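Local coordinates for putative carbohydrate-active enzyme (Uncultured organism, PDB 5WH8), which probably hydrolyses O-glycosidic bonds in cellulose through its glycoside hydrolase family 5 domain, the part of a longer, multi-modular protein held in this chain, at residues H37-W41 and A66-W72; K44-S50 and S288-W293. All coordinates share one frame; numbering follows the deposited sequence.

Contact 1 of 2, residues H37-W41 and A66-W72; sequences HGLAW and AIYTHEW. With EDO (1,2-ethanediol), chain M.
Trp41 reaches across to Trp72, where its NE1 donates to the backbone O of Trp72 at 2.9 Å, the single direct hydrogen bond between 37-41 and 66-72. It is bent, at 145° on the hydrogen, and the oxygen lies somewhat out of the indole plane. A water makes the second polar link: it accepts from Leu39 N and Tyr68 N and donates to Ala66 O at 2.6 Å, so it links Leu39 N of the loop to Ala66 O and Tyr68 N of the strand. Within the loop, Gly38 N donates to His37 ND1 in the imidazole plane, which fixes the ring's rotation; chi1 of -157° holds that ring roughly opposite the backbone N. NE2, on the far side of the ring, is hydrogen-bonded to Glu278 and donates weakly to O2 of a bound ethanediol.

Aromatic contacts dominate the rest. The outer corner of the Trp41 six-membered ring sits over one face of Tyr68, CH2 to CE2 3.6 Å, with the planes inclined at 48°. Gly38 CA approaches the same phenol, 3.7 Å from CE1. At the indole edge, Glu71 CB meets Trp41 CZ2 at 3.8 Å, while its OE2 is hydrogen-bonded to Asn112 and OE1 stays near Trp41 CH2. Trp72 presents its own edge, CE3 lying 3.8 Å from Trp41 CD1. Deeper in, Leu39 CD1 packs on Ile67 CG1 at 3.8 Å.

The contact joins the loop after the first barrel strand, 32-36, to the end of the second, 62-68, at the C-terminal rim of the TIM barrel, where family 5 enzymes carry their active site. Strand 103-109 lies beyond Ala66 and Ile67, helix 83-100 packs on Leu39 and Ile67, and Trp271 of strand 268-273 meets both His37 and Tyr68.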
ATOM      1  N   HIS A  37       5.833  -2.794  -8.586  1.00 10.52           N
ATOM      2  CA  HIS A  37       5.442  -4.101  -9.119  1.00  9.52           C
ATOM      3  C   HIS A  37       6.301  -5.118  -8.329  1.00 10.40           C
ATOM      4  O   HIS A  37       6.809  -4.781  -7.250  1.00 11.70           O
ATOM      5  CB  HIS A  37       5.690  -4.124 -10.642  1.00 10.08           C
ATOM      6  CG  HIS A  37       4.895  -5.129 -11.423  1.00 11.44           C
ATOM      7  ND1 HIS A  37       5.053  -6.489 -11.284  1.00 11.81           N
ATOM      8  CD2 HIS A  37       3.990  -4.957 -12.420  1.00 12.82           C
ATOM      9  CE1 HIS A  37       4.256  -7.117 -12.139  1.00 15.73           C
ATOM     10  NE2 HIS A  37       3.594  -6.207 -12.834  1.00 15.89           N
ATOM     11  N   GLY A  38       6.475  -6.343  -8.805  1.00 13.35           N
ATOM     12  CA  GLY A  38       7.335  -7.285  -8.100  1.00 15.06           C
ATOM     13  C   GLY A  38       8.761  -6.765  -7.958  1.00 11.21           C
ATOM     14  O   GLY A  38       9.390  -6.419  -8.944  1.00 12.74           O
ATOM     15  N   LEU A  39       9.283  -6.696  -6.730  1.00 15.60           N
ATOM     16  CA  LEU A  39      10.631  -6.137  -6.524  1.00 14.85           C
ATOM     17  C   LEU A  39      11.726  -6.951  -7.232  1.00 17.92           C
ATOM     18  O   LEU A  39      12.656  -6.370  -7.803  1.00 15.47           O
ATOM     19  CB  LEU A  39      10.938  -6.024  -5.024  1.00 13.01           C
ATOM     20  CG  LEU A  39       9.972  -5.108  -4.259  1.00 12.37           C
ATOM     21  CD1 LEU A  39      10.120  -5.274  -2.763  1.00 13.69           C
ATOM     22  CD2 LEU A  39      10.143  -3.622  -4.654  1.00 14.49           C
ATOM     23  N   ALA A  40      11.610  -8.280  -7.218  1.00 15.63           N
ATOM     24  CA  ALA A  40      12.598  -9.136  -7.869  1.00 17.26           C
ATOM     25  C   ALA A  40      12.529  -9.042  -9.397  1.00 16.25           C
ATOM     26  O   ALA A  40      13.448  -9.458 -10.122  1.00 17.17           O
ATOM     27  CB  ALA A  40      12.401 -10.584  -7.428  1.00 14.70           C
ATOM     28  N   TRP A  41      11.439  -8.474  -9.900  1.00 14.18           N
ATOM     29  CA  TRP A  41      11.214  -8.414 -11.331  1.00 13.40           C
ATOM     30  C   TRP A  41      11.645  -7.085 -11.972  1.00 13.69           C
ATOM     31  O   TRP A  41      12.020  -7.058 -13.151  1.00 16.38           O
ATOM     32  CB  TRP A  41       9.737  -8.666 -11.622  1.00 13.81           C
ATOM     33  CG  TRP A  41       9.241  -9.990 -11.127  1.00 14.45           C
ATOM     34  CD1 TRP A  41       9.994 -11.104 -10.848  1.00 15.81           C
ATOM     35  CD2 TRP A  41       7.885 -10.348 -10.859  1.00 13.58           C
ATOM     36  NE1 TRP A  41       9.180 -12.129 -10.426  1.00 15.32           N
ATOM     37  CE2 TRP A  41       7.883 -11.683 -10.407  1.00 15.61           C
ATOM     38  CE3 TRP A  41       6.668  -9.655 -10.927  1.00 15.56           C
ATOM     39  CZ2 TRP A  41       6.713 -12.348 -10.055  1.00 18.50           C
ATOM     40  CZ3 TRP A  41       5.509 -10.314 -10.562  1.00 18.91           C
ATOM     41  CH2 TRP A  41       5.537 -11.653 -10.146  1.00 19.19           C
ATOM     42  N   ALA A  66       5.782  -3.916  -2.696  1.00  8.68           N
ATOM     43  CA  ALA A  66       5.066  -5.173  -2.917  1.00  8.21           C
ATOM     44  C   ALA A  66       6.054  -6.330  -2.887  1.00 10.05           C
ATOM     45  O   ALA A  66       6.752  -6.585  -3.872  1.00 10.57           O
ATOM     46  CB  ALA A  66       4.330  -5.142  -4.251  1.00  8.93           C
ATOM     47  N   ILE A  67       6.092  -7.014  -1.747  1.00  8.46           N
ATOM     48  CA  ILE A  67       7.033  -8.100  -1.499  1.00  7.12           C
ATOM     49  C   ILE A  67       6.329  -9.426  -1.793  1.00 10.26           C
ATOM     50  O   ILE A  67       5.658  -9.982  -0.934  1.00  9.35           O
ATOM     51  CB  ILE A  67       7.541  -8.034  -0.050  1.00  8.99           C
ATOM     52  CG1 ILE A  67       8.245  -6.697   0.195  1.00 11.44           C
ATOM     53  CG2 ILE A  67       8.501  -9.181   0.261  1.00  9.62           C
ATOM     54  CD1 ILE A  67       8.041  -6.183   1.573  1.00 12.51           C
ATOM     55  N   TYR A  68       6.412  -9.879  -3.040  1.00 11.62           N
ATOM     56  CA  TYR A  68       5.739 -11.120  -3.414  1.00 11.06           C
ATOM     57  C   TYR A  68       6.250 -12.250  -2.549  1.00 10.41           C
ATOM     58  O   TYR A  68       7.454 -12.320  -2.301  1.00 12.61           O
ATOM     59  CB  TYR A  68       5.986 -11.475  -4.874  1.00 10.53           C
ATOM     60  CG  TYR A  68       5.019 -10.854  -5.857  1.00 11.49           C
ATOM     61  CD1 TYR A  68       5.080  -9.502  -6.154  1.00 12.80           C
ATOM     62  CD2 TYR A  68       4.080 -11.637  -6.520  1.00 13.22           C
ATOM     63  CE1 TYR A  68       4.224  -8.941  -7.081  1.00 13.58           C
ATOM     64  CE2 TYR A  68       3.217 -11.082  -7.435  1.00 14.56           C
ATOM     65  CZ  TYR A  68       3.300  -9.738  -7.717  1.00 18.64           C
ATOM     66  OH  TYR A  68       2.438  -9.186  -8.655  1.00 20.64           O
ATOM     67  N   THR A  69       5.355 -13.125  -2.094  1.00 10.51           N
ATOM     68  CA  THR A  69       5.783 -14.252  -1.284  1.00 12.22           C
ATOM     69  C   THR A  69       6.141 -15.420  -2.193  1.00 14.10           C
ATOM     70  O   THR A  69       7.079 -16.177  -1.916  1.00 12.04           O
ATOM     71  CB  THR A  69       4.698 -14.665  -0.268  1.00 11.84           C
ATOM     72  OG1 THR A  69       3.540 -15.145  -0.957  1.00 12.91           O
ATOM     73  CG2 THR A  69       4.314 -13.505   0.629  1.00 12.82           C
ATOM     74  N   HIS A  70       5.423 -15.517  -3.316  1.00 15.04           N
ATOM     75  CA  HIS A  70       5.547 -16.614  -4.270  1.00 15.12           C
ATOM     76  C   HIS A  70       5.737 -16.120  -5.709  1.00 13.87           C
ATOM     77  O   HIS A  70       5.898 -14.922  -5.939  1.00 13.95           O
ATOM     78  CB  HIS A  70       4.316 -17.508  -4.161  1.00 14.87           C
ATOM     79  CG  HIS A  70       4.271 -18.277  -2.881  1.00 15.77           C
ATOM     80  ND1 HIS A  70       4.028 -17.680  -1.659  1.00 14.65           N
ATOM     81  CD2 HIS A  70       4.463 -19.592  -2.627  1.00 20.39           C
ATOM     82  CE1 HIS A  70       4.067 -18.599  -0.710  1.00 20.45           C
ATOM     83  NE2 HIS A  70       4.323 -19.767  -1.271  1.00 21.36           N
ATOM     84  N   GLU A  71       5.711 -17.058  -6.659  1.00 13.48           N
ATOM     85  CA  GLU A  71       6.159 -16.858  -8.041  1.00 14.43           C
ATOM     86  C   GLU A  71       7.661 -16.625  -8.078  1.00 12.91           C
ATOM     87  O   GLU A  71       8.317 -16.518  -7.020  1.00 13.65           O
ATOM     88  CB  GLU A  71       5.403 -15.711  -8.723  1.00 15.72           C
ATOM     89  CG  GLU A  71       3.889 -15.915  -8.639  1.00 18.87           C
ATOM     90  CD  GLU A  71       3.071 -14.866  -9.380  1.00 25.88           C
ATOM     91  OE1 GLU A  71       3.302 -14.653 -10.595  1.00 21.53           O
ATOM     92  OE2 GLU A  71       2.178 -14.263  -8.740  1.00 19.51           O
ATOM     93  N   TRP A  72       8.223 -16.574  -9.281  1.00 15.82           N
ATOM     94  CA  TRP A  72       9.674 -16.577  -9.395  1.00 16.33           C
ATOM     95  C   TRP A  72      10.269 -15.450  -8.555  1.00 12.90           C
ATOM     96  O   TRP A  72       9.860 -14.300  -8.669  1.00 13.80           O
ATOM     97  CB  TRP A  72      10.158 -16.428 -10.847  1.00 15.14           C
ATOM     98  CG  TRP A  72      11.663 -16.519 -10.847  1.00 15.26           C
ATOM     99  CD1 TRP A  72      12.420 -17.660 -10.905  1.00 18.42           C
ATOM    100  CD2 TRP A  72      12.586 -15.429 -10.703  1.00 14.10           C
ATOM    101  NE1 TRP A  72      13.760 -17.339 -10.810  1.00 20.54           N
ATOM    102  CE2 TRP A  72      13.887 -15.981 -10.688  1.00 19.24           C
ATOM    103  CE3 TRP A  72      12.439 -14.040 -10.576  1.00 18.39           C
ATOM    104  CZ2 TRP A  72      15.031 -15.193 -10.562  1.00 19.98           C
ATOM    105  CZ3 TRP A  72      13.576 -13.257 -10.448  1.00 23.71           C
ATOM    106  CH2 TRP A  72      14.856 -13.835 -10.437  1.00 23.99           C
TER
HETATM  107  C1  EDO M 412       0.256  -7.516 -13.098  1.00 28.41           C
HETATM  108  O1  EDO M 412       0.347  -6.207 -13.689  1.00 23.02           O
HETATM  109  C2  EDO M 412       0.731  -8.654 -14.017  1.00 29.27           C
HETATM  110  O2  EDO M 412       1.898  -8.304 -14.786  1.00 24.50           O
HETATM  111  O   HOH W   1       8.432  -8.392  -4.661  1.00 20.85           O

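Contact 2 of 2, residues K44-S50 and S288-W293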
ATOM      1  N   LYS A  44      15.615  -2.359 -11.113  1.00 14.35           N
ATOM      2  CA  LYS A  44      16.176  -1.106 -11.603  1.00 15.56           C
ATOM      3  C   LYS A  44      15.214   0.072 -11.426  1.00 12.38           C
ATOM      4  O   LYS A  44      15.636   1.239 -11.469  1.00 15.39           O
ATOM      5  CB  LYS A  44      16.566  -1.241 -13.081  1.00 18.76           C
ATOM      6  CG  LYS A  44      17.792  -2.091 -13.296  1.00 23.67           C
ATOM      7  CD  LYS A  44      18.195  -2.131 -14.772  1.00 33.72           C
ATOM      8  CE  LYS A  44      18.877  -0.843 -15.216  1.00 42.97           C
ATOM      9  NZ  LYS A  44      19.419  -0.970 -16.601  1.00 41.66           N
ATOM     10  N   CYS A  45      13.926  -0.223 -11.235  1.00 12.00           N
ATOM     11  CA  CYS A  45      12.931   0.810 -11.033  1.00 11.84           C
ATOM     12  C   CYS A  45      12.858   1.362  -9.598  1.00 14.32           C
ATOM     13  O   CYS A  45      12.151   2.341  -9.375  1.00 12.02           O
ATOM     14  CB  CYS A  45      11.527   0.304 -11.421  1.00 11.40           C
ATOM     15  SG  CYS A  45      11.257   0.058 -13.213  1.00 13.71           S
ATOM     16  N   TYR A  46      13.548   0.750  -8.628  1.00 13.29           N
ATOM     17  CA  TYR A  46      13.357   1.096  -7.205  1.00 12.20           C
ATOM     18  C   TYR A  46      14.710   1.475  -6.610  1.00 12.35           C
ATOM     19  O   TYR A  46      15.433   0.639  -6.049  1.00 14.92           O
ATOM     20  CB  TYR A  46      12.677  -0.065  -6.449  1.00 12.47           C
ATOM     21  CG  TYR A  46      11.474  -0.553  -7.230  1.00  9.98           C
ATOM     22  CD1 TYR A  46      10.479   0.343  -7.634  1.00 12.29           C
ATOM     23  CD2 TYR A  46      11.385  -1.872  -7.673  1.00 10.79           C
ATOM     24  CE1 TYR A  46       9.409  -0.083  -8.418  1.00  9.20           C
ATOM     25  CE2 TYR A  46      10.313  -2.302  -8.449  1.00 10.32           C
ATOM     26  CZ  TYR A  46       9.341  -1.401  -8.828  1.00 10.91           C
ATOM     27  OH  TYR A  46       8.314  -1.834  -9.633  1.00 11.05           O
ATOM     28  N   THR A  47      15.035   2.753  -6.761  1.00 12.93           N
ATOM     29  CA  THR A  47      16.330   3.299  -6.348  1.00 14.64           C
ATOM     30  C   THR A  47      16.173   4.661  -5.683  1.00 13.65           C
ATOM     31  O   THR A  47      15.082   5.261  -5.688  1.00 10.92           O
ATOM     32  CB  THR A  47      17.277   3.482  -7.549  1.00 12.45           C
ATOM     33  OG1 THR A  47      16.741   4.485  -8.415  1.00 13.27           O
ATOM     34  CG2 THR A  47      17.449   2.206  -8.320  1.00 13.76           C
ATOM     35  N   GLU A  48      17.264   5.181  -5.130  1.00 15.05           N
ATOM     36  CA  GLU A  48      17.180   6.509  -4.568  1.00 11.92           C
ATOM     37  C   GLU A  48      16.776   7.497  -5.652  1.00 12.01           C
ATOM     38  O   GLU A  48      15.933   8.369  -5.420  1.00 14.83           O
ATOM     39  CB  GLU A  48      18.500   6.922  -3.913  1.00 17.44           C
ATOM     40  CG  GLU A  48      18.343   8.261  -3.198  1.00 25.51           C
ATOM     41  CD  GLU A  48      19.493   8.623  -2.272  1.00 42.47           C
ATOM     42  OE1 GLU A  48      20.366   7.765  -2.018  1.00 36.41           O
ATOM     43  OE2 GLU A  48      19.505   9.780  -1.796  1.00 36.33           O
ATOM     44  N   ALA A  49      17.344   7.364  -6.844  1.00 13.14           N
ATOM     45  CA  ALA A  49      17.007   8.281  -7.924  1.00 14.09           C
ATOM     46  C   ALA A  49      15.544   8.203  -8.348  1.00 12.92           C
ATOM     47  O   ALA A  49      14.914   9.228  -8.593  1.00 12.06           O
ATOM     48  CB  ALA A  49      17.908   8.032  -9.124  1.00 17.49           C
ATOM     49  N   SER A  50      14.993   6.999  -8.472  1.00 11.48           N
ATOM     50  CA  SER A  50      13.635   6.878  -8.983  1.00  9.33           C
ATOM     51  C   SER A  50      12.647   7.363  -7.941  1.00 11.48           C
ATOM     52  O   SER A  50      11.690   8.071  -8.265  1.00 10.60           O
ATOM     53  CB  SER A  50      13.322   5.437  -9.411  1.00 13.04           C
ATOM     54  OG  SER A  50      13.204   4.545  -8.314  1.00 14.08           O
ATOM     55  N   SER A 288      13.362   2.345 -17.443  1.00 14.23           N
ATOM     56  CA  SER A 288      14.362   1.955 -16.437  1.00 15.91           C
ATOM     57  C   SER A 288      15.758   1.833 -17.061  1.00 23.53           C
ATOM     58  O   SER A 288      16.752   1.899 -16.339  1.00 25.71           O
ATOM     59  CB  SER A 288      13.983   0.649 -15.735  1.00 18.11           C
ATOM     60  OG  SER A 288      14.010  -0.455 -16.603  1.00 20.08           O
ATOM     61  N   ASN A 289      15.835   1.676 -18.382  1.00 17.68           N
ATOM     62  CA  ASN A 289      17.129   1.670 -19.082  1.00 17.40           C
ATOM     63  C   ASN A 289      17.684   3.086 -19.214  1.00 18.77           C
ATOM     64  O   ASN A 289      18.872   3.312 -18.987  1.00 20.88           O
ATOM     65  CB  ASN A 289      17.009   1.045 -20.475  1.00 20.12           C
ATOM     66  CG  ASN A 289      16.782  -0.461 -20.434  1.00 32.02           C
ATOM     67  OD1 ASN A 289      17.196  -1.142 -19.495  1.00 38.23           O
ATOM     68  ND2 ASN A 289      16.134  -0.983 -21.469  1.00 41.11           N
ATOM     69  N   SER A 290      16.813   4.041 -19.544  1.00 15.51           N
ATOM     70  CA  SER A 290      17.212   5.437 -19.697  1.00 14.96           C
ATOM     71  C   SER A 290      17.341   6.182 -18.376  1.00 14.02           C
ATOM     72  O   SER A 290      18.082   7.168 -18.267  1.00 15.04           O
ATOM     73  CB  SER A 290      16.194   6.175 -20.575  1.00 16.48           C
ATOM     74  OG  SER A 290      14.952   6.280 -19.894  1.00 17.05           O
ATOM     75  N   GLY A 291      16.606   5.733 -17.368  1.00 13.03           N
ATOM     76  CA  GLY A 291      16.562   6.427 -16.096  1.00 14.66           C
ATOM     77  C   GLY A 291      15.636   7.627 -16.100  1.00 12.87           C
ATOM     78  O   GLY A 291      15.733   8.484 -15.233  1.00 14.36           O
ATOM     79  N   ASP A 292      14.763   7.704 -17.098  1.00 13.87           N
ATOM     80  CA  ASP A 292      13.845   8.838 -17.220  1.00 11.96           C
ATOM     81  C   ASP A 292      12.530   8.502 -16.522  1.00 10.33           C
ATOM     82  O   ASP A 292      11.599   7.961 -17.115  1.00 10.48           O
ATOM     83  CB  ASP A 292      13.608   9.192 -18.696  1.00 12.76           C
ATOM     84  CG  ASP A 292      12.869  10.503 -18.872  1.00 12.46           C
ATOM     85  OD1 ASP A 292      12.308  11.010 -17.887  1.00 10.96           O
ATOM     86  OD2 ASP A 292      12.833  11.044 -20.014  1.00 11.50           O
ATOM     87  N   TRP A 293      12.484   8.826 -15.242  1.00 10.21           N
ATOM     88  CA  TRP A 293      11.398   8.402 -14.378  1.00  9.00           C
ATOM     89  C   TRP A 293      10.125   9.211 -14.581  1.00 13.60           C
ATOM     90  O   TRP A 293       9.129   8.959 -13.902  1.00 10.91           O
ATOM     91  CB  TRP A 293      11.873   8.486 -12.922  1.00  9.40           C
ATOM     92  CG  TRP A 293      13.151   7.734 -12.726  1.00 10.26           C
ATOM     93  CD1 TRP A 293      14.376   8.249 -12.354  1.00 13.06           C
ATOM     94  CD2 TRP A 293      13.342   6.333 -12.910  1.00 11.11           C
ATOM     95  NE1 TRP A 293      15.308   7.237 -12.300  1.00 14.13           N
ATOM     96  CE2 TRP A 293      14.702   6.053 -12.637  1.00 12.80           C
ATOM     97  CE3 TRP A 293      12.503   5.285 -13.287  1.00 11.81           C
ATOM     98  CZ2 TRP A 293      15.234   4.764 -12.749  1.00 13.64           C
ATOM     99  CZ3 TRP A 293      13.032   3.989 -13.381  1.00 16.18           C
ATOM    100  CH2 TRP A 293      14.389   3.750 -13.109  1.00 13.18           C
TER
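The backbones of 44-50 and 288-293 come nearest at two places, Cys45 with Ser288 (CA to CA 5.7 Å) and Ser50 with Trp293 (6.0 Å), with no hydrogen bond between them. The start of helix 48-56 is thereby set against the end of helix 287-290 and the turn after it, and Phe273 of barrel strand 268-273 touches both Ser50 and Trp293. Trp293 carries most of the contact: Ser50 CA stands 3.6 Å from the centroid of its five-membered ring, only 7° off the normal, a CH-pi contact. Ser50 CB presses on the same face, while Gly291 O lies against the opposite one. The far corner, CH2, comes within 3.2 Å of Lys44 O. Ser50 is held by a capping box with Thr47: Ser50 N donates to Thr47 OG1 and Thr47 N to Ser50 OG. With chi1 at 71°, the hydroxyl also donates to Cys45 O, 2.7 Å away. Cys45 SG touches Ser288 CB at 3.8 Å, and Lys44, bent at chi3, lays CE against Ser288 O, 3.6 Å away. Ser288 OG bonds to Asp275. The hydroxyls of Thr47, Ser50 and Ser288 thus find partners within their own segment or beyond the contact, and what joins the two is chiefly van der Waals and CH-pi contact, centred on one tryptophan face.

Contacts 1 and 2 have centres about 18 Å apart in the same TIM barrel, and their segments alternate along the chain: 37-41, 44-50, 66-72, then 288-293. The loop after strand 32-36, with the start of helix 48-56, supplies one side of each. Contact 1 ties it to the neighbouring strand 62-68, contact 2 to helix 287-290 and the turn after it, beyond the last barrel strand, 268-273. Tyr46 joins the two: its OH lies 2.9 Å from His37 N, a probable hydrogen bond, and its ring packs on Leu39. This connection therefore bridges the beginning and end of the barrel's strand order, where 32-36 and 268-273 complete the closed sheet.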